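Local coordinates for protein (S)-imine reductase (Streptomyces sp. GF3546, PDB 4OQY) that probably reduces imines to S-configured amines using NADPH, as a Rossmann-fold imine reductase of the HIBADH-related family, at residues 55-60 with 78-83; 34-39 with 47-52; 271-276 with 282-287; 239-244 with 259-264; 184-189 with 202-207. One frame throughout, in Å; residues are numbered along the deposited sequence.

Interaction 1: residues 55-60 with 78-83; sequences DALSAN and EPVTGS
Two near-staggered torsions stretch Leu57 toward Val80 and Ser83: CG stands anti to the carbonyl carbon (chi1 -68°), and CD1 then continues the chain outward (chi2 176°). On the opposing side, the first torsion of Val80 places CG2 between its backbone N and carbonyl carbon, where it faces the leucine. The two side chains cross obliquely, and the closest approach is Leu57 CD1 to Val80 CG2 at 3.6 Å. The same methyl also lies 3.8 Å from Ser83 CB, so one leucine branch bridges two residues three apart in sequence. Their spacing follows from a 3-10 turn, in which Ser83 N donates to Val80 O over 2.9 Å and brings both residues to one side of the backbone. No hydrogen bond links the segments; the contact is apolar, and both Leu57 and Val80 are buried. Leu57 also packs on Ile9 of the sheet and on Leu84, while Lys87 NZ holds the carbonyl oxygens of Leu57 and Asn60 through hydrogen bonds. Helix 53-58 thereby gains a lateral neighbour in the turn that follows helix 70-77. Strand order places this helix on the connection from edge strand 48-49 past strands 29-32 and 6-9 to strand 62-65, the crossover between the two halves of a Rossmann fold.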
# COMPACT_ATOMS: atom_id res chain seq x y z
N ASP B 55 -36.36 -12.45 -21.74
CA ASP B 55 -37.13 -11.18 -21.84
C ASP B 55 -36.27 -9.96 -21.50
O ASP B 55 -36.41 -8.89 -22.12
CB ASP B 55 -38.37 -11.25 -20.95
CG ASP B 55 -39.40 -12.25 -21.46
OD1 ASP B 55 -39.67 -12.23 -22.67
OD2 ASP B 55 -39.91 -13.10 -20.68
N ALA B 56 -35.36 -10.13 -20.53
CA ALA B 56 -34.37 -9.09 -20.22
C ALA B 56 -33.48 -8.78 -21.42
O ALA B 56 -33.19 -7.62 -21.73
CB ALA B 56 -33.53 -9.52 -19.01
N LEU B 57 -33.03 -9.84 -22.09
CA LEU B 57 -32.14 -9.69 -23.21
C LEU B 57 -32.84 -9.11 -24.39
O LEU B 57 -32.29 -8.25 -25.07
CB LEU B 57 -31.56 -11.04 -23.63
CG LEU B 57 -30.59 -11.65 -22.63
CD1 LEU B 57 -30.17 -13.02 -23.13
CD2 LEU B 57 -29.38 -10.77 -22.43
N SER B 58 -34.07 -9.54 -24.64
CA SER B 58 -34.82 -9.02 -25.78
C SER B 58 -35.22 -7.56 -25.59
O SER B 58 -35.48 -6.84 -26.57
CB SER B 58 -36.04 -9.88 -26.03
OG SER B 58 -36.61 -9.57 -27.29
N ALA B 59 -35.28 -7.11 -24.35
CA ALA B 59 -35.77 -5.76 -24.09
C ALA B 59 -34.90 -4.65 -24.64
O ALA B 59 -35.41 -3.54 -24.90
CB ALA B 59 -35.97 -5.55 -22.60
N ASN B 60 -33.60 -4.89 -24.79
CA ASN B 60 -32.64 -3.82 -25.09
C ASN B 60 -31.44 -4.35 -25.87
O ASN B 60 -31.13 -5.55 -25.83
CB ASN B 60 -32.13 -3.17 -23.79
CG ASN B 60 -33.20 -2.35 -23.05
OD1 ASN B 60 -33.61 -2.68 -21.93
ND2 ASN B 60 -33.63 -1.30 -23.67
N GLU B 78 -25.38 -19.06 -21.06
CA GLU B 78 -25.22 -20.25 -21.90
C GLU B 78 -26.56 -20.84 -22.33
O GLU B 78 -26.74 -21.17 -23.49
CB GLU B 78 -24.31 -21.30 -21.25
CG GLU B 78 -24.20 -22.61 -22.04
CD GLU B 78 -25.38 -23.56 -21.80
OE1 GLU B 78 -26.04 -23.49 -20.73
OE2 GLU B 78 -25.65 -24.42 -22.67
N PRO B 79 -27.54 -20.92 -21.41
CA PRO B 79 -28.84 -21.45 -21.88
C PRO B 79 -29.66 -20.54 -22.81
O PRO B 79 -30.65 -20.99 -23.37
CB PRO B 79 -29.62 -21.65 -20.58
CG PRO B 79 -28.63 -21.59 -19.46
CD PRO B 79 -27.52 -20.72 -19.95
N VAL B 80 -29.27 -19.28 -22.96
CA VAL B 80 -30.06 -18.33 -23.73
C VAL B 80 -29.25 -17.73 -24.87
O VAL B 80 -29.48 -16.60 -25.27
CB VAL B 80 -30.62 -17.20 -22.84
CG1 VAL B 80 -31.59 -17.76 -21.83
CG2 VAL B 80 -29.52 -16.44 -22.12
N THR B 81 -28.30 -18.48 -25.41
CA THR B 81 -27.46 -17.90 -26.45
C THR B 81 -28.25 -17.51 -27.69
O THR B 81 -27.86 -16.59 -28.39
CB THR B 81 -26.32 -18.85 -26.88
OG1 THR B 81 -26.88 -20.10 -27.24
CG2 THR B 81 -25.32 -19.06 -25.77
N GLY B 82 -29.36 -18.19 -27.96
CA GLY B 82 -30.21 -17.82 -29.08
C GLY B 82 -30.77 -16.41 -28.93
O GLY B 82 -31.18 -15.79 -29.90
N SER B 83 -30.79 -15.89 -27.71
CA SER B 83 -31.27 -14.53 -27.51
C SER B 83 -30.16 -13.48 -27.59
O SER B 83 -30.44 -12.29 -27.39
CB SER B 83 -31.99 -14.43 -26.17
OG SER B 83 -33.20 -15.16 -26.17

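Interaction 2: residues 34-39 with 47-52; sequences RTASKA and AVLAPT
Leu49 reaches from strand 48-49 to Ala36 and Ala39 in the loop that follows strand 29-32. Its CB points toward that loop, and the first torsion sets CG anti to the backbone N (chi1 176°), carrying the branch point out from the strand. There the side chain forks. CD1 meets Ala39 CB at 4.0 Å, while CD2 meets Ala36 CB at 3.9 Å, so each methyl has its own alanine partner. The two alanines are presented together by a tight turn: Ala39 N donates to Ala36 O at 2.9 Å, and Lys38 N to Thr35 O at 3.2 Å. Burial is uneven, since Ala39 lies inside and also packs on Val31 and Leu11, whereas Ala36 is exposed. Leu49 further touches Val31 and Val43, which places the fork between the sheet and helix 40-44. All the cross-segment evidence is apolar, with no hydrogen bond between the segments. The loop holds Arg34, Thr35 and Lys38, residues seen to bind NADPH in this protein. A polar, basic loop after the second Rossmann strand is the usual place for recognition of the 2'-phosphate on the adenosine ribose of NADP(H), and Leu49 packs against its apolar side.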
# COMPACT_ATOMS: atom_id res chain seq x y z
N ARG B 34 -31.80 -13.64 -10.01
CA ARG B 34 -32.33 -14.92 -9.56
C ARG B 34 -33.38 -14.80 -8.44
O ARG B 34 -34.23 -15.66 -8.28
CB ARG B 34 -31.20 -15.84 -9.14
CG ARG B 34 -30.37 -16.27 -10.33
CD ARG B 34 -29.39 -17.36 -9.98
NE ARG B 34 -28.48 -17.65 -11.09
CZ ARG B 34 -28.80 -18.28 -12.21
NH1 ARG B 34 -27.87 -18.46 -13.14
NH2 ARG B 34 -30.02 -18.75 -12.41
N THR B 35 -33.31 -13.73 -7.67
CA THR B 35 -34.24 -13.51 -6.56
C THR B 35 -35.03 -12.22 -6.79
O THR B 35 -34.48 -11.13 -6.66
CB THR B 35 -33.42 -13.40 -5.27
OG1 THR B 35 -32.59 -14.56 -5.16
CG2 THR B 35 -34.30 -13.31 -4.06
N ALA B 36 -36.31 -12.36 -7.12
CA ALA B 36 -37.11 -11.25 -7.61
C ALA B 36 -37.31 -10.14 -6.58
O ALA B 36 -37.44 -8.99 -6.96
CB ALA B 36 -38.47 -11.75 -8.11
N SER B 37 -37.31 -10.48 -5.29
CA SER B 37 -37.56 -9.50 -4.21
C SER B 37 -36.46 -8.46 -4.10
O SER B 37 -36.67 -7.37 -3.55
CB SER B 37 -37.73 -10.19 -2.87
OG SER B 37 -36.65 -11.07 -2.62
N LYS B 38 -35.29 -8.77 -4.64
CA LYS B 38 -34.24 -7.78 -4.75
C LYS B 38 -34.52 -6.68 -5.76
O LYS B 38 -33.81 -5.70 -5.78
CB LYS B 38 -32.93 -8.46 -5.08
CG LYS B 38 -32.49 -9.42 -4.00
CD LYS B 38 -30.99 -9.62 -4.07
CE LYS B 38 -30.55 -10.72 -3.13
NZ LYS B 38 -29.31 -11.33 -3.66
N ALA B 39 -35.53 -6.83 -6.61
CA ALA B 39 -35.82 -5.84 -7.61
C ALA B 39 -37.00 -4.97 -7.16
O ALA B 39 -37.34 -4.03 -7.83
CB ALA B 39 -36.14 -6.51 -8.92
N ALA B 47 -38.10 0.85 -12.61
CA ALA B 47 -37.45 -0.25 -13.38
C ALA B 47 -38.50 -1.29 -13.78
O ALA B 47 -39.55 -1.34 -13.18
CB ALA B 47 -36.36 -0.90 -12.55
N VAL B 48 -38.22 -2.13 -14.77
CA VAL B 48 -39.19 -3.13 -15.17
C VAL B 48 -38.52 -4.47 -14.93
O VAL B 48 -37.42 -4.69 -15.41
CB VAL B 48 -39.61 -2.91 -16.65
CG1 VAL B 48 -40.55 -4.01 -17.14
CG2 VAL B 48 -40.23 -1.53 -16.83
N LEU B 49 -39.15 -5.33 -14.13
CA LEU B 49 -38.60 -6.66 -13.86
C LEU B 49 -39.01 -7.63 -14.95
O LEU B 49 -40.18 -7.89 -15.13
CB LEU B 49 -39.07 -7.17 -12.51
CG LEU B 49 -38.62 -8.58 -12.15
CD1 LEU B 49 -37.10 -8.71 -12.09
CD2 LEU B 49 -39.25 -9.00 -10.83
N ALA B 50 -38.04 -8.13 -15.69
CA ALA B 50 -38.32 -9.12 -16.72
C ALA B 50 -38.66 -10.45 -16.04
O ALA B 50 -38.03 -10.81 -15.06
CB ALA B 50 -37.10 -9.30 -17.61
N PRO B 51 -39.65 -11.19 -16.56
CA PRO B 51 -39.98 -12.48 -15.96
C PRO B 51 -38.94 -13.60 -16.23
O PRO B 51 -38.92 -14.59 -15.51
CB PRO B 51 -41.34 -12.83 -16.59
CG PRO B 51 -41.38 -12.06 -17.85
CD PRO B 51 -40.64 -10.78 -17.57
N THR B 52 -38.10 -13.42 -17.25
CA THR B 52 -37.05 -14.41 -17.60
C THR B 52 -35.84 -13.66 -18.14
O THR B 52 -35.95 -12.52 -18.59
CB THR B 52 -37.48 -15.40 -18.72
OG1 THR B 52 -37.78 -14.69 -19.92
CG2 THR B 52 -38.69 -16.26 -18.34

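Interaction 3: residues 271-276 with 282-287; sequences KGFAEN and IEVLKK
Phe273, whose N closes the Schellman motif that ends helix 256-270, reaches over to Glu283 and Val284. In that motif Gly272, with positive phi, is the C-prime residue; Phe273 N bonds to Gly268 O and Gly272 N to Met269 O. A type I turn from Phe273 to Asn276 follows, closed by Asn276 N to Phe273 O at 2.8 Å. The firmer part of the contact is the ring itself. Its CZ lies 4.3 Å from Glu283 CB and its CD2 4.4 Å from Val284 CG2, both approaching obliquely, while Asn276 CG lies in plane at the ring edge. Leu234 of helix 234-251 packs on the phenylalanine, and Val284 packs on Ala267. Even so, distances above 4 Å and the lack of any fully buried contact residue mark this as a light surface contact. Toward the looser side the polar groups of 282-287 turn to one another: beyond CB the glutamate leads away from Phe273, and Lys286 NZ forms a salt bridge with Glu283 OE2 at 3.0 Å, on the syn side and 33° out of the carboxylate plane. Lys287 NZ donates to Glu283 O over 3.2 Å, in the carbonyl plane on a lone pair, with a C=O...N angle of 131°.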
# COMPACT_ATOMS: atom_id res chain seq x y z
N LYS B 271 20.90 -10.45 -8.48
CA LYS B 271 21.06 -10.16 -9.90
C LYS B 271 21.97 -8.96 -10.17
O LYS B 271 22.04 -8.50 -11.29
CB LYS B 271 19.73 -10.00 -10.61
CG LYS B 271 18.91 -11.27 -10.65
CD LYS B 271 19.46 -12.24 -11.65
CE LYS B 271 18.51 -13.35 -12.01
NZ LYS B 271 17.12 -12.83 -12.09
N GLY B 272 22.70 -8.50 -9.17
CA GLY B 272 23.70 -7.45 -9.39
C GLY B 272 23.11 -6.04 -9.40
O GLY B 272 23.77 -5.09 -9.82
N PHE B 273 21.88 -5.89 -8.92
CA PHE B 273 21.22 -4.55 -8.91
C PHE B 273 21.44 -3.67 -7.65
O PHE B 273 20.81 -2.60 -7.54
CB PHE B 273 19.71 -4.68 -9.16
CG PHE B 273 19.33 -5.13 -10.56
CD1 PHE B 273 19.53 -4.28 -11.64
CD2 PHE B 273 18.76 -6.38 -10.80
CE1 PHE B 273 19.20 -4.68 -12.93
CE2 PHE B 273 18.41 -6.76 -12.08
CZ PHE B 273 18.65 -5.92 -13.15
N ALA B 274 22.33 -4.06 -6.72
CA ALA B 274 22.51 -3.31 -5.46
C ALA B 274 22.61 -1.79 -5.64
O ALA B 274 22.00 -1.03 -4.86
CB ALA B 274 23.74 -3.81 -4.69
N GLU B 275 23.36 -1.35 -6.65
CA GLU B 275 23.63 0.08 -6.83
C GLU B 275 22.67 0.74 -7.79
O GLU B 275 22.77 1.93 -8.05
CB GLU B 275 25.04 0.30 -7.34
CG GLU B 275 26.11 -0.31 -6.44
CD GLU B 275 26.11 0.26 -5.04
OE1 GLU B 275 25.73 1.44 -4.85
OE2 GLU B 275 26.49 -0.48 -4.11
N ASN B 276 21.72 -0.01 -8.30
CA ASN B 276 20.75 0.55 -9.20
C ASN B 276 19.56 1.11 -8.47
O ASN B 276 19.39 0.93 -7.27
CB ASN B 276 20.31 -0.50 -10.20
CG ASN B 276 21.44 -0.93 -11.11
OD1 ASN B 276 22.11 -1.93 -10.86
ND2 ASN B 276 21.69 -0.15 -12.15
N ILE B 282 11.28 -3.88 -11.15
CA ILE B 282 10.35 -4.22 -12.22
C ILE B 282 10.94 -5.36 -13.06
O ILE B 282 10.23 -6.31 -13.39
CB ILE B 282 10.03 -3.01 -13.11
CG1 ILE B 282 9.35 -1.89 -12.29
CG2 ILE B 282 9.11 -3.41 -14.25
CD1 ILE B 282 9.28 -0.55 -12.99
N GLU B 283 12.24 -5.30 -13.32
CA GLU B 283 12.96 -6.38 -14.05
C GLU B 283 12.93 -7.71 -13.32
O GLU B 283 12.76 -8.76 -13.93
CB GLU B 283 14.45 -6.06 -14.26
CG GLU B 283 14.75 -4.73 -14.93
CD GLU B 283 13.96 -4.54 -16.19
OE1 GLU B 283 14.00 -5.44 -17.06
OE2 GLU B 283 13.28 -3.49 -16.31
N VAL B 284 13.12 -7.66 -12.02
CA VAL B 284 13.05 -8.84 -11.20
C VAL B 284 11.66 -9.47 -11.27
O VAL B 284 11.51 -10.68 -11.30
CB VAL B 284 13.36 -8.51 -9.74
CG1 VAL B 284 13.26 -9.75 -8.86
CG2 VAL B 284 14.74 -7.86 -9.63
N LEU B 285 10.63 -8.63 -11.29
CA LEU B 285 9.27 -9.16 -11.25
C LEU B 285 8.72 -9.62 -12.59
O LEU B 285 7.65 -10.21 -12.64
CB LEU B 285 8.33 -8.11 -10.63
CG LEU B 285 8.62 -7.78 -9.16
CD1 LEU B 285 7.79 -6.59 -8.71
CD2 LEU B 285 8.39 -8.96 -8.22
N LYS B 286 9.43 -9.34 -13.67
CA LYS B 286 8.96 -9.71 -15.00
C LYS B 286 8.96 -11.22 -15.26
O LYS B 286 8.24 -11.66 -16.15
CB LYS B 286 9.79 -9.01 -16.06
CG LYS B 286 9.56 -7.52 -16.08
CD LYS B 286 10.27 -6.95 -17.27
CE LYS B 286 9.89 -5.51 -17.45
NZ LYS B 286 11.07 -4.70 -17.86
N LYS B 287 9.74 -12.00 -14.50
CA LYS B 287 9.85 -13.46 -14.74
C LYS B 287 9.76 -14.22 -13.46
O LYS B 287 10.30 -13.79 -12.46
CB LYS B 287 11.20 -13.84 -15.37
CG LYS B 287 11.64 -13.03 -16.58
CD LYS B 287 12.29 -11.71 -16.18
CE LYS B 287 12.36 -10.74 -17.36
NZ LYS B 287 13.00 -9.43 -17.02

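Interaction 4: residues 239-244 with 259-264; sequences ASVDHV and AAVAEI
A 2.9 Å backbone bond from Glu263 N to Ala259 O fixes the helical turn on which Val261 and the backbone of Ala262 meet Val241. The facing turn is equally regular, with Val244 N bonded to Ser240 O at 2.9 Å. No hydrogen bond passes between the two turns, so the contact rests on methyl packing alone. Val241 supplies most of it, with CG1 anti to its backbone N (chi1 160°) and directed at the opposing backbone. That methyl lies 3.6 Å from Ala262 CA and 3.9 Å from Ala262 N, so it presses on the main chain itself as well as on the alanine methyl, Ala262 CB, at 4.0 Å. The small alanine side chain permits this depth: the nearest alpha carbons, those of Val241 and Ala262, are 6.1 Å apart, a short spacing for two packed helices. Val261 closes the side of the contact. Its CG1 approaches both branches of the other valine, 3.9 Å from Val241 CG1 and 4.0 Å from Val241 CG2, and both valines are buried. In sequence the segments belong to helices 234-251 and 256-270, consecutive helices that run in roughly opposite senses here and form a helical hairpin of the C-terminal domain. Around this hairpin the second subunit closes in, with its Trp177 packing on Val241 and bonding Ser240 OG, and its Leu181 packing on Val261, while helix 281-285 of the same chain packs on Ile264 through Leu281 and Leu285.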
# COMPACT_ATOMS: atom_id res chain seq x y z
N ALA B 239 18.33 -3.28 2.95
CA ALA B 239 18.69 -3.23 4.36
C ALA B 239 17.49 -2.87 5.26
O ALA B 239 17.27 -3.49 6.30
CB ALA B 239 19.86 -2.27 4.58
N SER B 240 16.70 -1.91 4.81
CA SER B 240 15.45 -1.52 5.51
C SER B 240 14.43 -2.69 5.57
O SER B 240 13.82 -2.97 6.62
CB SER B 240 14.87 -0.30 4.80
OG SER B 240 13.69 0.19 5.41
N VAL B 241 14.26 -3.36 4.43
CA VAL B 241 13.37 -4.50 4.33
C VAL B 241 13.81 -5.65 5.25
O VAL B 241 12.96 -6.35 5.79
CB VAL B 241 13.25 -4.94 2.85
CG1 VAL B 241 12.76 -6.37 2.70
CG2 VAL B 241 12.33 -3.98 2.10
N ASP B 242 15.11 -5.86 5.41
CA ASP B 242 15.62 -6.87 6.34
C ASP B 242 15.26 -6.53 7.80
O ASP B 242 14.86 -7.40 8.57
CB ASP B 242 17.12 -7.03 6.20
CG ASP B 242 17.62 -8.38 6.65
OD1 ASP B 242 17.09 -9.43 6.20
OD2 ASP B 242 18.55 -8.41 7.48
N HIS B 243 15.36 -5.24 8.15
CA HIS B 243 14.89 -4.79 9.46
C HIS B 243 13.39 -5.05 9.65
O HIS B 243 12.95 -5.47 10.73
CB HIS B 243 15.18 -3.30 9.68
CG HIS B 243 16.64 -2.98 9.88
ND1 HIS B 243 17.58 -3.96 10.09
CD2 HIS B 243 17.30 -1.80 9.97
CE1 HIS B 243 18.77 -3.40 10.26
NE2 HIS B 243 18.62 -2.10 10.19
N VAL B 244 12.60 -4.75 8.62
CA VAL B 244 11.16 -5.06 8.62
C VAL B 244 10.93 -6.57 8.87
O VAL B 244 10.18 -6.96 9.74
CB VAL B 244 10.47 -4.60 7.31
CG1 VAL B 244 9.07 -5.17 7.20
CG2 VAL B 244 10.41 -3.07 7.23
N ALA B 259 8.23 -11.80 4.42
CA ALA B 259 9.21 -12.70 3.82
C ALA B 259 9.17 -12.61 2.31
O ALA B 259 10.22 -12.65 1.65
CB ALA B 259 9.01 -14.13 4.30
N ALA B 260 7.98 -12.45 1.74
CA ALA B 260 7.83 -12.34 0.30
C ALA B 260 8.45 -11.06 -0.21
O ALA B 260 9.09 -11.04 -1.25
CB ALA B 260 6.37 -12.43 -0.12
N VAL B 261 8.25 -9.95 0.52
CA VAL B 261 8.91 -8.73 0.16
C VAL B 261 10.44 -8.86 0.19
O VAL B 261 11.14 -8.40 -0.70
CB VAL B 261 8.45 -7.59 1.12
CG1 VAL B 261 9.28 -6.35 0.90
CG2 VAL B 261 6.96 -7.35 0.92
N ALA B 262 10.97 -9.51 1.21
CA ALA B 262 12.41 -9.73 1.34
C ALA B 262 12.97 -10.60 0.21
O ALA B 262 14.08 -10.38 -0.27
CB ALA B 262 12.74 -10.36 2.68
N GLU B 263 12.19 -11.59 -0.19
CA GLU B 263 12.58 -12.53 -1.26
C GLU B 263 12.77 -11.80 -2.58
O GLU B 263 13.70 -12.07 -3.36
CB GLU B 263 11.46 -13.53 -1.45
CG GLU B 263 11.58 -14.74 -0.55
CD GLU B 263 12.45 -15.78 -1.20
OE1 GLU B 263 12.01 -16.43 -2.17
OE2 GLU B 263 13.59 -15.93 -0.73
N ILE B 264 11.88 -10.84 -2.82
CA ILE B 264 11.97 -10.02 -4.01
C ILE B 264 13.20 -9.10 -3.97
O ILE B 264 13.96 -9.07 -4.92
CB ILE B 264 10.66 -9.26 -4.24
CG1 ILE B 264 9.56 -10.27 -4.60
CG2 ILE B 264 10.84 -8.21 -5.32
CD1 ILE B 264 8.15 -9.77 -4.29

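Interaction 5: residues 184-189 with 202-207; sequences YQTLAL and PYATMM
Thr186 and Leu187 both present a methyl to the single CB of Ala204, from adjacent positions on one helix. In Thr186, OG1 lies beside the backbone N (chi1 -81°), which leaves CG2 anti to that N and sends this methyl toward the other helix; OG1 makes a weak hydrogen bond to Ser182 O. The threonine thus shows its apolar branch to the contact, with CG2 4.0 Å from Ala204 CB. Leu187 comes in by another route. Its CB leaves the helix alongside the contact, and the far end of the side chain then comes closer, with CD2 4.1 Å from Ala204 CB. CD1 continues the extended line of the chain (chi2 179°), and it is the other branch, CD2, that turns to the alanine. Thr186, Leu187 and Ala204 are all buried, and the nearest alpha carbons, those of Thr186 and Ala204, are 7.0 Å apart. This contact joins the C-terminal half of helix 163-192, the long helix that in imine reductases leads from the Rossmann domain into the helical C-terminal domain, to the next helix, 197-207. The latter is kinked at Pro202 and Tyr203, whose N atoms have no bond to the preceding turn. Further along it, Met207 directs its CB at the long helix and packs on Tyr168 of the second subunit. That same tyrosine of the second subunit stands edge-to-face against the ring of Tyr203, whose OH is hydrogen-bonded to OD2 of Asp156, also of the second subunit.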
# COMPACT_ATOMS: atom_id res chain seq x y z
N TYR B 184 -3.12 -4.53 7.79
CA TYR B 184 -3.39 -5.53 8.83
C TYR B 184 -2.14 -6.11 9.52
O TYR B 184 -2.17 -6.38 10.72
CB TYR B 184 -4.24 -6.68 8.26
CG TYR B 184 -5.62 -6.25 7.84
CD1 TYR B 184 -6.31 -5.23 8.52
CD2 TYR B 184 -6.26 -6.87 6.80
CE1 TYR B 184 -7.58 -4.83 8.12
CE2 TYR B 184 -7.52 -6.49 6.41
CZ TYR B 184 -8.17 -5.47 7.07
OH TYR B 184 -9.43 -5.15 6.66
N GLN B 185 -1.06 -6.28 8.76
CA GLN B 185 0.20 -6.80 9.27
C GLN B 185 0.73 -5.88 10.35
O GLN B 185 1.21 -6.32 11.38
CB GLN B 185 1.21 -6.95 8.10
CG GLN B 185 2.56 -7.56 8.46
CD GLN B 185 2.53 -9.07 8.63
OE1 GLN B 185 1.87 -9.78 7.89
NE2 GLN B 185 3.26 -9.56 9.62
N THR B 186 0.61 -4.58 10.12
CA THR B 186 1.06 -3.60 11.05
C THR B 186 0.23 -3.64 12.35
O THR B 186 0.76 -3.43 13.44
CB THR B 186 0.92 -2.22 10.36
OG1 THR B 186 2.05 -2.00 9.50
CG2 THR B 186 0.79 -1.15 11.32
N LEU B 187 -1.06 -3.89 12.21
CA LEU B 187 -1.93 -3.91 13.39
C LEU B 187 -1.61 -5.17 14.21
O LEU B 187 -1.57 -5.12 15.44
CB LEU B 187 -3.40 -3.85 12.98
CG LEU B 187 -3.88 -2.57 12.27
CD1 LEU B 187 -5.36 -2.69 11.90
CD2 LEU B 187 -3.65 -1.31 13.10
N ALA B 188 -1.31 -6.27 13.53
CA ALA B 188 -0.84 -7.47 14.19
C ALA B 188 0.47 -7.21 14.93
O ALA B 188 0.59 -7.54 16.10
CB ALA B 188 -0.65 -8.60 13.17
N LEU B 189 1.44 -6.62 14.24
CA LEU B 189 2.73 -6.26 14.84
C LEU B 189 2.52 -5.35 16.06
O LEU B 189 3.13 -5.55 17.10
CB LEU B 189 3.65 -5.58 13.81
CG LEU B 189 4.98 -5.02 14.35
CD1 LEU B 189 5.91 -6.17 14.73
CD2 LEU B 189 5.64 -4.08 13.36
N PRO B 202 -5.09 5.08 13.70
CA PRO B 202 -4.85 6.34 13.00
C PRO B 202 -3.46 6.43 12.37
O PRO B 202 -3.32 6.93 11.27
CB PRO B 202 -5.03 7.40 14.10
CG PRO B 202 -4.91 6.67 15.39
CD PRO B 202 -5.44 5.30 15.12
N TYR B 203 -2.44 5.90 13.05
CA TYR B 203 -1.09 5.88 12.47
C TYR B 203 -1.00 5.00 11.22
O TYR B 203 -0.46 5.43 10.18
CB TYR B 203 -0.07 5.41 13.51
CG TYR B 203 0.14 6.42 14.60
CD1 TYR B 203 1.00 7.49 14.41
CD2 TYR B 203 -0.54 6.33 15.81
CE1 TYR B 203 1.20 8.44 15.40
CE2 TYR B 203 -0.35 7.27 16.81
CZ TYR B 203 0.52 8.33 16.59
OH TYR B 203 0.74 9.26 17.57
N ALA B 204 -1.51 3.78 11.33
CA ALA B 204 -1.49 2.84 10.18
C ALA B 204 -2.23 3.47 8.99
O ALA B 204 -1.83 3.31 7.83
CB ALA B 204 -2.10 1.50 10.57
N THR B 205 -3.29 4.23 9.30
CA THR B 205 -4.09 4.87 8.28
C THR B 205 -3.25 5.91 7.59
O THR B 205 -3.17 5.92 6.37
CB THR B 205 -5.37 5.50 8.87
OG1 THR B 205 -6.19 4.46 9.41
CG2 THR B 205 -6.17 6.23 7.80
N MET B 206 -2.62 6.79 8.37
CA MET B 206 -1.75 7.81 7.80
C MET B 206 -0.58 7.18 7.03
O MET B 206 -0.10 7.76 6.06
CB MET B 206 -1.22 8.77 8.87
CG MET B 206 0.08 9.50 8.56
SD MET B 206 1.64 8.75 9.16
CE MET B 206 2.75 8.72 7.74
N MET B 207 -0.10 6.04 7.50
CA MET B 207 1.04 5.41 6.85
C MET B 207 0.71 5.02 5.42
O MET B 207 1.62 4.96 4.59
CB MET B 207 1.53 4.21 7.63
CG MET B 207 2.27 4.56 8.91
SD MET B 207 2.41 3.15 10.01
CE MET B 207 3.05 3.86 11.51

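Along the chain the order is interaction 2, interaction 1, interaction 5, interaction 4, interaction 3, each closing before the next opens. Interactions 1 and 2 share the Rossmann domain; their centres are 15 Å apart, and they touch where Ala50 CB meets Ala56 N at 3.5 Å, between strand 48-49 and helix 53-58. The other three lie in the helical C-terminal domain. Interactions 3 and 4 have centres 14 Å apart and meet through Leu285 and Ile264, whereas 4 and 5 approach to about 6 Å between nearest atoms without touching. Centres in different domains are 43 to 53 Å apart. Interactions 3, 4 and 5 all reach the second subunit, tying the C-terminal helices to dimer assembly.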